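Local coordinates for protein phosphoethanolamine N-methyltransferase 1 (Haemonchus contortus, PDB 4KRG) that probably transfers a methyl group from S-adenosylmethionine to phosphoethanolamine, a step on the nematode's route to phosphocholine, at residues 191-196 with 333-338; 308-313 with 405-410; 316-319 with 324-327; 379-384 with 414-419; 400-405 with 418-423. All coordinates share one frame; numbering follows the deposited sequence.

Contact 1 of 5, residues 191-196 with 333-338; sequences LYIKLL and YLYRTS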
# COMPACT_ATOMS: atom_id res chain seq x y z
N LEU A 191 2.33 -9.13 -1.25
CA LEU A 191 3.60 -9.82 -1.03
C LEU A 191 4.69 -8.88 -0.54
O LEU A 191 5.54 -9.26 0.27
CB LEU A 191 4.05 -10.49 -2.33
CG LEU A 191 3.06 -11.50 -2.89
CD1 LEU A 191 3.65 -12.22 -4.09
CD2 LEU A 191 2.66 -12.49 -1.83
N TYR A 192 4.67 -7.66 -1.04
CA TYR A 192 5.64 -6.68 -0.59
C TYR A 192 5.36 -6.35 0.87
O TYR A 192 6.26 -6.39 1.70
CB TYR A 192 5.58 -5.44 -1.47
CG TYR A 192 6.18 -5.64 -2.85
CD1 TYR A 192 7.52 -5.98 -3.01
CD2 TYR A 192 5.41 -5.45 -3.99
CE1 TYR A 192 8.07 -6.13 -4.26
CE2 TYR A 192 5.96 -5.60 -5.25
CZ TYR A 192 7.29 -5.94 -5.38
OH TYR A 192 7.84 -6.10 -6.62
N ILE A 193 4.10 -6.06 1.20
CA ILE A 193 3.74 -5.72 2.58
C ILE A 193 4.11 -6.85 3.54
O ILE A 193 4.74 -6.61 4.57
CB ILE A 193 2.23 -5.41 2.72
CG1 ILE A 193 1.82 -4.27 1.78
CG2 ILE A 193 1.90 -5.05 4.16
CD1 ILE A 193 0.31 -4.19 1.56
N LYS A 194 3.74 -8.08 3.20
CA LYS A 194 4.02 -9.22 4.07
C LYS A 194 5.52 -9.47 4.24
O LYS A 194 5.97 -9.77 5.34
CB LYS A 194 3.29 -10.48 3.59
CG LYS A 194 1.77 -10.39 3.73
CD LYS A 194 1.07 -11.72 3.47
CE LYS A 194 1.25 -12.70 4.62
NZ LYS A 194 0.74 -12.15 5.90
N LEU A 195 6.28 -9.34 3.16
CA LEU A 195 7.73 -9.53 3.25
C LEU A 195 8.33 -8.52 4.20
O LEU A 195 9.12 -8.87 5.06
CB LEU A 195 8.39 -9.42 1.87
CG LEU A 195 9.92 -9.47 1.90
CD1 LEU A 195 10.41 -10.72 2.61
CD2 LEU A 195 10.50 -9.39 0.51
N LEU A 196 7.94 -7.26 4.06
CA LEU A 196 8.46 -6.20 4.90
C LEU A 196 8.18 -6.47 6.38
O LEU A 196 9.07 -6.34 7.23
CB LEU A 196 7.88 -4.86 4.46
CG LEU A 196 8.42 -4.33 3.13
CD1 LEU A 196 7.50 -3.27 2.53
CD2 LEU A 196 9.81 -3.76 3.33
N TYR A 333 -4.04 -9.64 2.13
CA TYR A 333 -4.58 -10.42 1.02
C TYR A 333 -5.91 -9.84 0.56
O TYR A 333 -6.24 -9.91 -0.62
CB TYR A 333 -4.80 -11.87 1.42
CG TYR A 333 -3.53 -12.65 1.68
CD1 TYR A 333 -2.41 -12.48 0.87
CD2 TYR A 333 -3.45 -13.55 2.72
CE1 TYR A 333 -1.25 -13.20 1.10
CE2 TYR A 333 -2.30 -14.28 2.96
CZ TYR A 333 -1.21 -14.10 2.14
OH TYR A 333 -0.06 -14.82 2.39
N LEU A 334 -6.65 -9.29 1.50
CA LEU A 334 -7.99 -8.77 1.21
C LEU A 334 -7.87 -7.36 0.64
O LEU A 334 -8.65 -6.96 -0.22
CB LEU A 334 -8.86 -8.84 2.47
CG LEU A 334 -8.79 -10.22 3.14
CD1 LEU A 334 -9.64 -10.31 4.39
CD2 LEU A 334 -9.19 -11.31 2.18
N TYR A 335 -6.86 -6.63 1.08
CA TYR A 335 -6.53 -5.34 0.49
C TYR A 335 -6.19 -5.49 -0.99
O TYR A 335 -6.65 -4.72 -1.82
CB TYR A 335 -5.39 -4.69 1.28
CG TYR A 335 -4.61 -3.59 0.59
CD1 TYR A 335 -5.14 -2.31 0.43
CD2 TYR A 335 -3.30 -3.80 0.18
CE1 TYR A 335 -4.40 -1.30 -0.17
CE2 TYR A 335 -2.55 -2.80 -0.41
CZ TYR A 335 -3.10 -1.56 -0.59
OH TYR A 335 -2.34 -0.57 -1.17
N ARG A 336 -5.38 -6.50 -1.31
CA ARG A 336 -5.05 -6.78 -2.70
C ARG A 336 -6.34 -6.97 -3.53
O ARG A 336 -6.48 -6.40 -4.61
CB ARG A 336 -4.10 -8.00 -2.79
CG ARG A 336 -3.63 -8.44 -4.21
CD ARG A 336 -4.77 -9.04 -5.05
NE ARG A 336 -4.46 -10.23 -5.83
CZ ARG A 336 -3.88 -10.21 -7.03
NH1 ARG A 336 -3.50 -9.06 -7.58
NH2 ARG A 336 -3.67 -11.34 -7.67
N THR A 337 -7.27 -7.79 -3.04
CA THR A 337 -8.52 -8.02 -3.78
C THR A 337 -9.34 -6.75 -3.96
O THR A 337 -10.10 -6.62 -4.91
CB THR A 337 -9.40 -9.12 -3.15
OG1 THR A 337 -9.99 -8.62 -1.94
CG2 THR A 337 -8.58 -10.35 -2.85
N SER A 338 -9.19 -5.81 -3.03
CA SER A 338 -9.86 -4.52 -3.20
C SER A 338 -9.21 -3.71 -4.31
O SER A 338 -9.89 -3.00 -5.05
CB SER A 338 -9.87 -3.72 -1.90
OG SER A 338 -10.79 -4.27 -0.98
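Ile193 and Lys194 meet Tyr335 and Tyr333 across two helices whose backbones stand well apart, with Ile193 CA 10.5 Å from Tyr335 CA, so that only long side chains bridge the gap. Lys194 comes first. Its chain bends at chi3 (74°) and again at chi4, which lays CD and CE against the phenol end of Tyr333. Lys194 CD lies 3.6 Å from Tyr333 CZ, and Lys194 CE comes to 3.3 Å from Tyr333 OH; the two side chains cross at about a right angle. The hydroxyl itself is bonded to Glu263 on helix 249-271, and the lysine makes a cation-pi contact with Trp260 of that same helix, which therefore fastens both members of the pair.

One residue earlier on the helix, Ile193 CD1 comes obliquely to the Tyr335 ring, 3.7 Å from Tyr335 CE2 and 3.9 Å from Tyr335 CD2. The tyrosine has CG anti to its backbone N (chi1 161°), which swings the ring towards helix 189-198, and its hydroxyl bonds to Ser216. Helix 189-198 thereby joins helix 332-345, which belongs to the C-terminal half of this di-domain protein. No hydrogen bond links the two segments: the interface rests on van der Waals packing, including lysine methylenes against a phenol oxygen, while third parties satisfy both tyrosine hydroxyls and probably fix the rings in place.

Contact 2 of 5, residues 308-313 with 405-410; sequences PFLHVN and LEPVSG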
# COMPACT_ATOMS: atom_id res chain seq x y z
N PRO A 308 -13.98 -12.74 5.97
CA PRO A 308 -13.47 -11.94 4.84
C PRO A 308 -14.58 -11.20 4.11
O PRO A 308 -14.33 -10.20 3.42
CB PRO A 308 -12.84 -13.00 3.93
CG PRO A 308 -13.55 -14.27 4.28
CD PRO A 308 -13.83 -14.18 5.74
N PHE A 309 -15.81 -11.69 4.25
CA PHE A 309 -16.96 -11.12 3.55
C PHE A 309 -17.64 -10.00 4.32
O PHE A 309 -18.56 -9.36 3.80
CB PHE A 309 -17.95 -12.24 3.22
CG PHE A 309 -17.32 -13.40 2.50
CD1 PHE A 309 -16.66 -13.20 1.30
CD2 PHE A 309 -17.37 -14.67 3.03
CE1 PHE A 309 -16.07 -14.26 0.64
CE2 PHE A 309 -16.79 -15.73 2.38
CZ PHE A 309 -16.13 -15.52 1.17
N LEU A 310 -17.21 -9.77 5.56
CA LEU A 310 -17.75 -8.68 6.36
C LEU A 310 -17.00 -7.39 6.04
O LEU A 310 -15.89 -7.17 6.53
CB LEU A 310 -17.67 -9.01 7.85
CG LEU A 310 -18.25 -7.98 8.84
CD1 LEU A 310 -19.68 -7.63 8.45
CD2 LEU A 310 -18.21 -8.53 10.25
N HIS A 311 -17.60 -6.57 5.20
CA HIS A 311 -17.00 -5.29 4.81
C HIS A 311 -18.05 -4.37 4.20
O HIS A 311 -19.23 -4.72 4.12
CB HIS A 311 -15.83 -5.50 3.84
CG HIS A 311 -16.24 -5.98 2.48
ND1 HIS A 311 -15.64 -5.55 1.32
CD2 HIS A 311 -17.20 -6.86 2.09
CE1 HIS A 311 -16.19 -6.14 0.28
NE2 HIS A 311 -17.15 -6.94 0.72
N VAL A 312 -17.60 -3.20 3.77
CA VAL A 312 -18.46 -2.16 3.22
C VAL A 312 -18.25 -2.13 1.72
O VAL A 312 -17.11 -2.18 1.25
CB VAL A 312 -18.07 -0.78 3.79
CG1 VAL A 312 -18.84 0.34 3.09
CG2 VAL A 312 -18.30 -0.73 5.29
N ASN A 313 -19.33 -2.06 0.96
CA ASN A 313 -19.25 -1.98 -0.49
C ASN A 313 -18.99 -0.54 -0.89
O ASN A 313 -19.91 0.21 -1.21
CB ASN A 313 -20.54 -2.50 -1.13
CG ASN A 313 -20.43 -2.66 -2.62
OD1 ASN A 313 -19.51 -2.14 -3.26
ND2 ASN A 313 -21.39 -3.38 -3.20
N LEU A 405 -21.62 -1.24 11.72
CA LEU A 405 -22.22 -2.57 11.78
C LEU A 405 -21.30 -3.40 12.66
O LEU A 405 -20.10 -3.46 12.43
CB LEU A 405 -22.35 -3.19 10.39
CG LEU A 405 -22.99 -4.58 10.28
CD1 LEU A 405 -24.40 -4.61 10.88
CD2 LEU A 405 -23.03 -5.03 8.83
N GLU A 406 -21.86 -4.02 13.70
CA GLU A 406 -21.03 -4.69 14.69
C GLU A 406 -21.46 -6.12 14.96
O GLU A 406 -22.62 -6.36 15.28
CB GLU A 406 -21.05 -3.90 16.00
CG GLU A 406 -20.34 -2.58 15.94
CD GLU A 406 -18.85 -2.74 15.73
OE1 GLU A 406 -18.28 -3.77 16.16
OE2 GLU A 406 -18.25 -1.82 15.13
N PRO A 407 -20.52 -7.07 14.86
CA PRO A 407 -20.79 -8.43 15.31
C PRO A 407 -20.74 -8.52 16.84
O PRO A 407 -19.82 -8.01 17.47
CB PRO A 407 -19.65 -9.24 14.69
CG PRO A 407 -18.53 -8.28 14.58
CD PRO A 407 -19.17 -6.95 14.27
N VAL A 408 -21.76 -9.14 17.44
CA VAL A 408 -21.80 -9.31 18.88
C VAL A 408 -22.29 -10.71 19.21
O VAL A 408 -22.77 -11.42 18.34
CB VAL A 408 -22.73 -8.29 19.57
CG1 VAL A 408 -22.30 -6.87 19.25
CG2 VAL A 408 -24.18 -8.53 19.15
N SER A 409 -22.15 -11.09 20.47
CA SER A 409 -22.78 -12.31 20.97
C SER A 409 -24.04 -11.90 21.71
O SER A 409 -25.09 -11.68 21.10
CB SER A 409 -21.83 -13.08 21.89
OG SER A 409 -20.75 -13.63 21.17
N GLY A 410 -23.96 -11.78 23.03
CA GLY A 410 -25.05 -11.22 23.80
C GLY A 410 -25.22 -9.75 23.45
O GLY A 410 -24.23 -9.05 23.25
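Leu310 reaches out of its loop like a two-pronged fork, and each prong finds a different residue of strand 400-408. With CG anti to the backbone N (chi1 -178°), the side chain extends straight from the main chain and puts its branch point near the strand. CD1 of Leu310 then meets CD2 of Leu405 at 4.3 Å, while CD2 of Leu310 meets CG of Pro407, also at 4.3 Å. The two lines of approach leave the fork at roughly a right angle, so one methyl spans towards the leucine branch and the other heads for the outer corner of the proline ring. Both contacts are purely apolar and rather relaxed in distance.

Leu405 and Pro407 can serve the same partner because alternate residues of a strand point to the same face. Glu406, between them, starts off away from the loop, and its OE2 and OE1 accept from the backbone N atoms of Leu381 and Ala382 at the start of helix 380-383. His311, next to Leu310, likewise turns away and bonds to Glu274. Tyr459 of strand 458-465 touches both Leu310 and Pro407 and helps enclose them.

The loop follows strand 297-302 and leads into helix 314-321, with Asn313 as the N-cap; it reaches past strand 372-378 to the end of strand 400-408. In this C-terminal half, strand 458-465 runs antiparallel between 400-408 and 428-432, the 3-2-1-4-5-7-6 strand order of the Rossmann-like class I methyltransferase fold.

Contact 3 of 5, residues 316-319 with 324-327; sequences LLAE and NVWN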
# COMPACT_ATOMS: atom_id res chain seq x y z
N LEU A 316 -20.32 0.76 -4.21
CA LEU A 316 -21.74 1.06 -4.18
C LEU A 316 -22.00 2.35 -3.39
O LEU A 316 -22.87 3.15 -3.74
CB LEU A 316 -22.52 -0.10 -3.58
CG LEU A 316 -24.03 0.12 -3.50
CD1 LEU A 316 -24.60 0.22 -4.91
CD2 LEU A 316 -24.69 -1.00 -2.73
N LEU A 317 -21.23 2.55 -2.33
CA LEU A 317 -21.32 3.77 -1.55
C LEU A 317 -21.07 4.98 -2.44
O LEU A 317 -21.91 5.85 -2.55
CB LEU A 317 -20.32 3.74 -0.40
CG LEU A 317 -20.52 4.83 0.65
CD1 LEU A 317 -21.87 4.68 1.31
CD2 LEU A 317 -19.42 4.76 1.70
N ALA A 318 -19.92 5.00 -3.10
CA ALA A 318 -19.58 6.09 -4.00
C ALA A 318 -20.60 6.29 -5.12
O ALA A 318 -20.90 7.41 -5.52
CB ALA A 318 -18.21 5.87 -4.60
N GLU A 319 -21.14 5.19 -5.63
CA GLU A 319 -22.12 5.28 -6.71
C GLU A 319 -23.43 5.89 -6.25
O GLU A 319 -23.92 6.85 -6.85
CB GLU A 319 -22.40 3.91 -7.33
CG GLU A 319 -23.45 3.98 -8.43
CD GLU A 319 -23.88 2.63 -8.95
OE1 GLU A 319 -23.75 1.63 -8.21
OE2 GLU A 319 -24.36 2.57 -10.10
N ASN A 324 -16.84 10.53 -2.62
CA ASN A 324 -15.53 9.89 -2.70
C ASN A 324 -15.32 9.04 -1.46
O ASN A 324 -15.89 9.33 -0.41
CB ASN A 324 -14.44 10.95 -2.81
CG ASN A 324 -14.72 11.98 -3.90
OD1 ASN A 324 -15.13 11.63 -5.01
ND2 ASN A 324 -14.49 13.25 -3.59
N VAL A 325 -14.53 7.98 -1.57
CA VAL A 325 -14.37 7.06 -0.45
C VAL A 325 -12.91 6.68 -0.25
O VAL A 325 -12.21 6.38 -1.22
CB VAL A 325 -15.21 5.77 -0.64
CG1 VAL A 325 -14.96 4.78 0.49
CG2 VAL A 325 -16.70 6.08 -0.74
N TRP A 326 -12.46 6.73 1.00
CA TRP A 326 -11.20 6.11 1.40
C TRP A 326 -11.52 4.93 2.32
O TRP A 326 -12.08 5.10 3.40
CB TRP A 326 -10.30 7.10 2.13
CG TRP A 326 -9.01 6.48 2.56
CD1 TRP A 326 -8.76 5.83 3.73
CD2 TRP A 326 -7.79 6.44 1.81
NE1 TRP A 326 -7.46 5.39 3.76
CE2 TRP A 326 -6.84 5.75 2.60
CE3 TRP A 326 -7.41 6.92 0.56
CZ2 TRP A 326 -5.53 5.54 2.16
CZ3 TRP A 326 -6.11 6.72 0.13
CH2 TRP A 326 -5.18 6.03 0.93
N ASN A 327 -11.14 3.73 1.89
CA ASN A 327 -11.47 2.51 2.61
C ASN A 327 -10.18 1.88 3.11
O ASN A 327 -9.32 1.49 2.31
CB ASN A 327 -12.22 1.56 1.67
CG ASN A 327 -12.68 0.26 2.34
OD1 ASN A 327 -12.20 -0.14 3.41
ND2 ASN A 327 -13.60 -0.42 1.68
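Leu317 carries its CG anti to the backbone N (chi1 -168°), and Val325 has CG1 in the same relation to its own N (chi1 176°), which leaves CG2 of the valine beside N and aimed at the helix. These settings bring the leucine and the valine together within a beta-alpha-beta crossover: strand 297-302, helix 314-321, strand 324-329, the opening unit of the Rossmann-like C-terminal half.

The chain turns tightly between helix and strand, and Ala318 CA and Asn324 CA, 5.7 Å apart, are the nearest pair of CA atoms across the segments. CG2 of Val325 is the atom shared by both side-chain contacts. CD2 of Leu317 stands 3.9 Å from it, and the two side chains cross at about a right angle. The short side chain of Ala318 sits where the two elements are close, and the same CG2 lies 4.1 Å from the amide N of Ala318. No hydrogen bond is made across the pair of segments; the packing is entirely between hydrocarbon groups and the backbone.

Neighbouring strands complete the layer. Val300 of strand 297-302 touches both Leu317 and Val325, and Val350 of strand 350-354 touches Ala318. Two bound octyl glucoside detergent molecules also lie here, one against Leu317 and the other against Val325. The other contact of the alanine is by its methyl, with Ala318 CB 4.2 Å from Val325 CG2.

Contact 4 of 5, residues 379-384 with 414-419; sequences ELLATC and TSVRQR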
# COMPACT_ATOMS: atom_id res chain seq x y z
N GLU A 379 -17.09 -3.85 12.23
CA GLU A 379 -16.21 -4.36 13.29
C GLU A 379 -15.32 -3.33 14.00
O GLU A 379 -14.24 -3.68 14.48
CB GLU A 379 -15.29 -5.47 12.75
CG GLU A 379 -15.98 -6.71 12.30
CD GLU A 379 -15.01 -7.75 11.78
OE1 GLU A 379 -14.35 -7.49 10.75
OE2 GLU A 379 -14.89 -8.81 12.42
N LEU A 380 -15.75 -2.08 14.08
CA LEU A 380 -14.95 -1.05 14.75
C LEU A 380 -14.76 -1.33 16.24
O LEU A 380 -13.63 -1.43 16.72
CB LEU A 380 -15.55 0.34 14.56
CG LEU A 380 -14.73 1.48 15.17
CD1 LEU A 380 -13.46 1.74 14.36
CD2 LEU A 380 -15.57 2.74 15.30
N LEU A 381 -15.87 -1.43 16.97
CA LEU A 381 -15.82 -1.67 18.41
C LEU A 381 -15.25 -3.05 18.72
O LEU A 381 -14.60 -3.26 19.74
CB LEU A 381 -17.21 -1.53 19.04
CG LEU A 381 -18.07 -0.34 18.60
CD1 LEU A 381 -19.40 -0.34 19.34
CD2 LEU A 381 -17.35 0.96 18.84
N ALA A 382 -15.50 -4.00 17.82
CA ALA A 382 -15.09 -5.38 18.01
C ALA A 382 -13.56 -5.54 17.99
O ALA A 382 -13.01 -6.37 18.70
CB ALA A 382 -15.73 -6.27 16.95
N THR A 383 -12.89 -4.73 17.17
CA THR A 383 -11.45 -4.92 16.93
C THR A 383 -10.54 -3.82 17.49
O THR A 383 -9.33 -4.04 17.63
CB THR A 383 -11.15 -5.10 15.42
OG1 THR A 383 -11.36 -3.86 14.74
CG2 THR A 383 -12.04 -6.16 14.82
N CYS A 384 -11.10 -2.65 17.79
CA CYS A 384 -10.29 -1.51 18.24
C CYS A 384 -10.54 -1.15 19.70
O CYS A 384 -11.64 -1.39 20.22
CB CYS A 384 -10.60 -0.28 17.38
SG CYS A 384 -10.38 -0.56 15.62
N THR A 414 -26.79 -1.06 26.72
CA THR A 414 -26.34 -0.08 27.71
C THR A 414 -24.82 0.07 27.68
O THR A 414 -24.28 1.19 27.74
CB THR A 414 -26.79 -0.50 29.12
OG1 THR A 414 -28.20 -0.33 29.23
CG2 THR A 414 -26.10 0.34 30.18
N SER A 415 -24.12 -1.05 27.56
CA SER A 415 -22.67 -1.05 27.57
C SER A 415 -22.10 -0.44 26.29
O SER A 415 -21.13 0.31 26.33
CB SER A 415 -22.18 -2.48 27.75
OG SER A 415 -20.83 -2.50 28.16
N VAL A 416 -22.71 -0.77 25.15
CA VAL A 416 -22.28 -0.25 23.86
C VAL A 416 -22.37 1.28 23.83
O VAL A 416 -21.45 1.96 23.36
CB VAL A 416 -23.13 -0.83 22.72
CG1 VAL A 416 -22.80 -0.16 21.41
CG2 VAL A 416 -22.88 -2.31 22.61
N ARG A 417 -23.46 1.81 24.35
CA ARG A 417 -23.63 3.25 24.46
C ARG A 417 -22.52 3.86 25.31
O ARG A 417 -21.98 4.91 24.98
CB ARG A 417 -25.00 3.57 25.07
CG ARG A 417 -26.13 3.01 24.25
CD ARG A 417 -27.46 3.06 24.97
NE ARG A 417 -28.51 2.55 24.09
CZ ARG A 417 -29.01 3.23 23.06
NH1 ARG A 417 -28.55 4.44 22.78
NH2 ARG A 417 -29.96 2.69 22.31
N GLN A 418 -22.18 3.19 26.40
CA GLN A 418 -21.20 3.73 27.32
C GLN A 418 -19.79 3.75 26.73
O GLN A 418 -19.03 4.68 26.99
CB GLN A 418 -21.24 2.99 28.66
CG GLN A 418 -22.54 3.24 29.43
CD GLN A 418 -22.53 2.63 30.82
OE1 GLN A 418 -21.53 2.06 31.25
NE2 GLN A 418 -23.65 2.75 31.52
N ARG A 419 -19.44 2.75 25.92
CA ARG A 419 -18.16 2.78 25.23
C ARG A 419 -18.09 3.97 24.29
O ARG A 419 -17.15 4.76 24.34
CB ARG A 419 -17.92 1.49 24.43
CG ARG A 419 -17.30 0.36 25.23
CD ARG A 419 -16.67 -0.67 24.31
NE ARG A 419 -15.43 -0.19 23.71
CZ ARG A 419 -14.81 -0.78 22.69
NH1 ARG A 419 -15.31 -1.87 22.13
NH2 ARG A 419 -13.68 -0.26 22.21
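Arg419 leaves helix 413-422 and stretches over to the end of helix 380-383, where Leu381 and Cys384 receive it. From CB the chain runs out through CG and CD, then bends at chi3 (73°), which turns the guanidinium towards the carbonyl oxygens at the far helix end. Along the way the side chain rests on Ile389. NE, the first polar atom, forms a salt bridge with Asp386. NH1 goes to Leu381 O at 2.9 Å, with an N-H...O angle of 159°, and passes 3.6 Å from CB of that same leucine. NH2 reaches Cys384 O at 3.1 Å, with an equally straight bond (160°). Both oxygens lie close to the guanidinium plane, at its edge, so the flat group is held in its orientation by two carbonyls and a carboxylate. Neither donor sits quite in the plane of the carbonyl it serves.

One carbonyl is in the short helix 380-383 and the other just past its C-terminal end, which would favour a positive charge there and probably strengthens the grip. Within that helix Thr383 OG1 donates to Glu379 O at 2.9 Å. A small apolar contact lies beside the arginine: Leu381 CD1 is 4.0 Å from Val416 CG1, the side chains crossing at about a right angle.

The contact sits near the surface. Helix 380-383, which directly follows strand 372-378, is linked here to helix 413-422, with Ile389 of helix 386-390 against Leu380, Leu381 and Cys384, and Leu358 of helix 358-367 backing Leu380 and Cys384.

Contact 5 of 5, residues 400-405 with 418-423; sequences AKVVLL and QRMTTC
On the helix whose Met420 reaches across to Leu404, the carbonyl oxygen of Gln418 is gripped twice by one residue: Thr422 OG1 donates to Gln418 O at 2.6 Å and Thr422 N at 3.0 Å. The two donors arrive from opposite faces of the carbonyl plane, a bond pair that stays within the helix. Cys423 N donates to Arg419 O, and with Cys423 the backbone leaves helical conformation.

The side chain that meets the strand is Met420, modelled as selenomethionine. It leaves the helix extended as far as the selenium, then bends at chi3 (65°), which turns CE aside and spreads the end of the chain over the strand. SE and CE of Met420 both lie 4.0 Å from Leu404 CD1, and the two side chains reach towards each other tip to tip. CE is also 4.4 Å from CG2 of Val402, a looser touch two residues along the strand on the same face; Val403, between them, turns to the other side of the sheet.

The backbones remain far apart, with Leu404 CA and Met420 CA 11.0 Å from each other, and it takes a long side chain to fill the distance. Ile462 and Ala464 of strand 458-465 and Phe425 also touch the methionine. Helix 413-422 thus packs on the sheet face, over strands 400-408 and 458-465. With carbon and selenium alone meeting across the segments, cohesion probably comes from dispersion and the burial of apolar surface, while the polar bonds described here stay within the helix.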
# COMPACT_ATOMS: atom_id res chain seq x y z
N ALA A 400 -19.49 15.17 12.18
CA ALA A 400 -19.49 14.08 11.22
C ALA A 400 -20.34 12.94 11.78
O ALA A 400 -20.30 12.67 12.98
CB ALA A 400 -18.08 13.60 10.98
N LYS A 401 -21.13 12.31 10.92
CA LYS A 401 -21.98 11.20 11.34
C LYS A 401 -21.29 9.88 11.07
O LYS A 401 -20.51 9.77 10.13
CB LYS A 401 -23.31 11.24 10.60
CG LYS A 401 -24.14 12.48 10.86
CD LYS A 401 -25.39 12.51 10.00
CE LYS A 401 -26.02 13.89 10.00
NZ LYS A 401 -26.22 14.36 11.38
N VAL A 402 -21.56 8.89 11.90
CA VAL A 402 -20.97 7.57 11.72
C VAL A 402 -22.07 6.52 11.67
O VAL A 402 -23.17 6.72 12.19
CB VAL A 402 -19.96 7.23 12.83
CG1 VAL A 402 -18.94 8.35 12.99
CG2 VAL A 402 -20.68 6.99 14.15
N VAL A 403 -21.77 5.40 11.01
CA VAL A 403 -22.65 4.25 10.96
C VAL A 403 -21.78 3.02 11.16
O VAL A 403 -20.83 2.80 10.42
CB VAL A 403 -23.41 4.15 9.61
CG1 VAL A 403 -24.33 2.94 9.60
CG2 VAL A 403 -24.22 5.40 9.35
N LEU A 404 -22.09 2.23 12.18
CA LEU A 404 -21.29 1.04 12.49
C LEU A 404 -22.14 -0.21 12.39
O LEU A 404 -23.25 -0.25 12.92
CB LEU A 404 -20.71 1.14 13.90
CG LEU A 404 -20.01 2.45 14.25
CD1 LEU A 404 -19.60 2.44 15.71
CD2 LEU A 404 -18.81 2.66 13.35
N LEU A 405 -21.62 -1.24 11.72
CA LEU A 405 -22.22 -2.57 11.78
C LEU A 405 -21.30 -3.40 12.66
O LEU A 405 -20.10 -3.46 12.43
CB LEU A 405 -22.35 -3.19 10.39
CG LEU A 405 -22.99 -4.58 10.28
CD1 LEU A 405 -24.40 -4.61 10.88
CD2 LEU A 405 -23.03 -5.03 8.83
N GLN A 418 -22.18 3.19 26.40
CA GLN A 418 -21.20 3.73 27.32
C GLN A 418 -19.79 3.75 26.73
O GLN A 418 -19.03 4.68 26.99
CB GLN A 418 -21.24 2.99 28.66
CG GLN A 418 -22.54 3.24 29.43
CD GLN A 418 -22.53 2.63 30.82
OE1 GLN A 418 -21.53 2.06 31.25
NE2 GLN A 418 -23.65 2.75 31.52
N ARG A 419 -19.44 2.75 25.92
CA ARG A 419 -18.16 2.78 25.23
C ARG A 419 -18.09 3.97 24.29
O ARG A 419 -17.15 4.76 24.34
CB ARG A 419 -17.92 1.49 24.43
CG ARG A 419 -17.30 0.36 25.23
CD ARG A 419 -16.67 -0.67 24.31
NE ARG A 419 -15.43 -0.19 23.71
CZ ARG A 419 -14.81 -0.78 22.69
NH1 ARG A 419 -15.31 -1.87 22.13
NH2 ARG A 419 -13.68 -0.26 22.21
N MSE A 420 -19.10 4.11 23.44
CA MSE A 420 -19.11 5.16 22.43
C MSE A 420 -19.26 6.56 23.03
O MSE A 420 -18.73 7.53 22.49
CB MSE A 420 -20.22 4.91 21.40
CG MSE A 420 -19.94 3.74 20.46
SE MSE A 420 -21.31 3.58 19.11
CE MSE A 420 -20.99 5.25 18.19
N THR A 421 -19.99 6.65 24.13
CA THR A 421 -20.12 7.91 24.86
C THR A 421 -18.79 8.27 25.53
O THR A 421 -18.44 9.45 25.65
CB THR A 421 -21.28 7.86 25.89
OG1 THR A 421 -22.53 8.00 25.19
CG2 THR A 421 -21.17 8.97 26.91
N THR A 422 -18.03 7.26 25.94
CA THR A 422 -16.70 7.48 26.51
C THR A 422 -15.72 7.93 25.43
O THR A 422 -14.80 8.72 25.68
CB THR A 422 -16.16 6.21 27.20
OG1 THR A 422 -17.08 5.80 28.22
CG2 THR A 422 -14.80 6.47 27.84
N CYS A 423 -15.93 7.44 24.22
CA CYS A 423 -15.04 7.73 23.11
C CYS A 423 -15.50 8.95 22.31
O CYS A 423 -15.00 9.21 21.21
CB CYS A 423 -14.89 6.50 22.21
SG CYS A 423 -14.08 5.15 23.08

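In the fold
From the N terminus, the first half of the chain holds the S-adenosylhomocysteine and phosphoethanolamine sites, and contact 1 is the bridge out of it, its loop running from 191-196 to 333-338. Contact 2 opens at 308-313, before that loop has closed, and ends at 405-410, so the two cross; contact 3, inside both, closes the short turn from helix 314-321 to strand 324-329. Contact 4 opens at 379-384, after contact 1 is complete, and crosses contact 2. Contact 5 starts at 400-405, shares Leu405 with contact 2, crosses it too, and ends on contact 4's helix. Contacts 2, 3 and 5 tie a loop and two helices to C-terminal strands; contact 4 joins helix to helix.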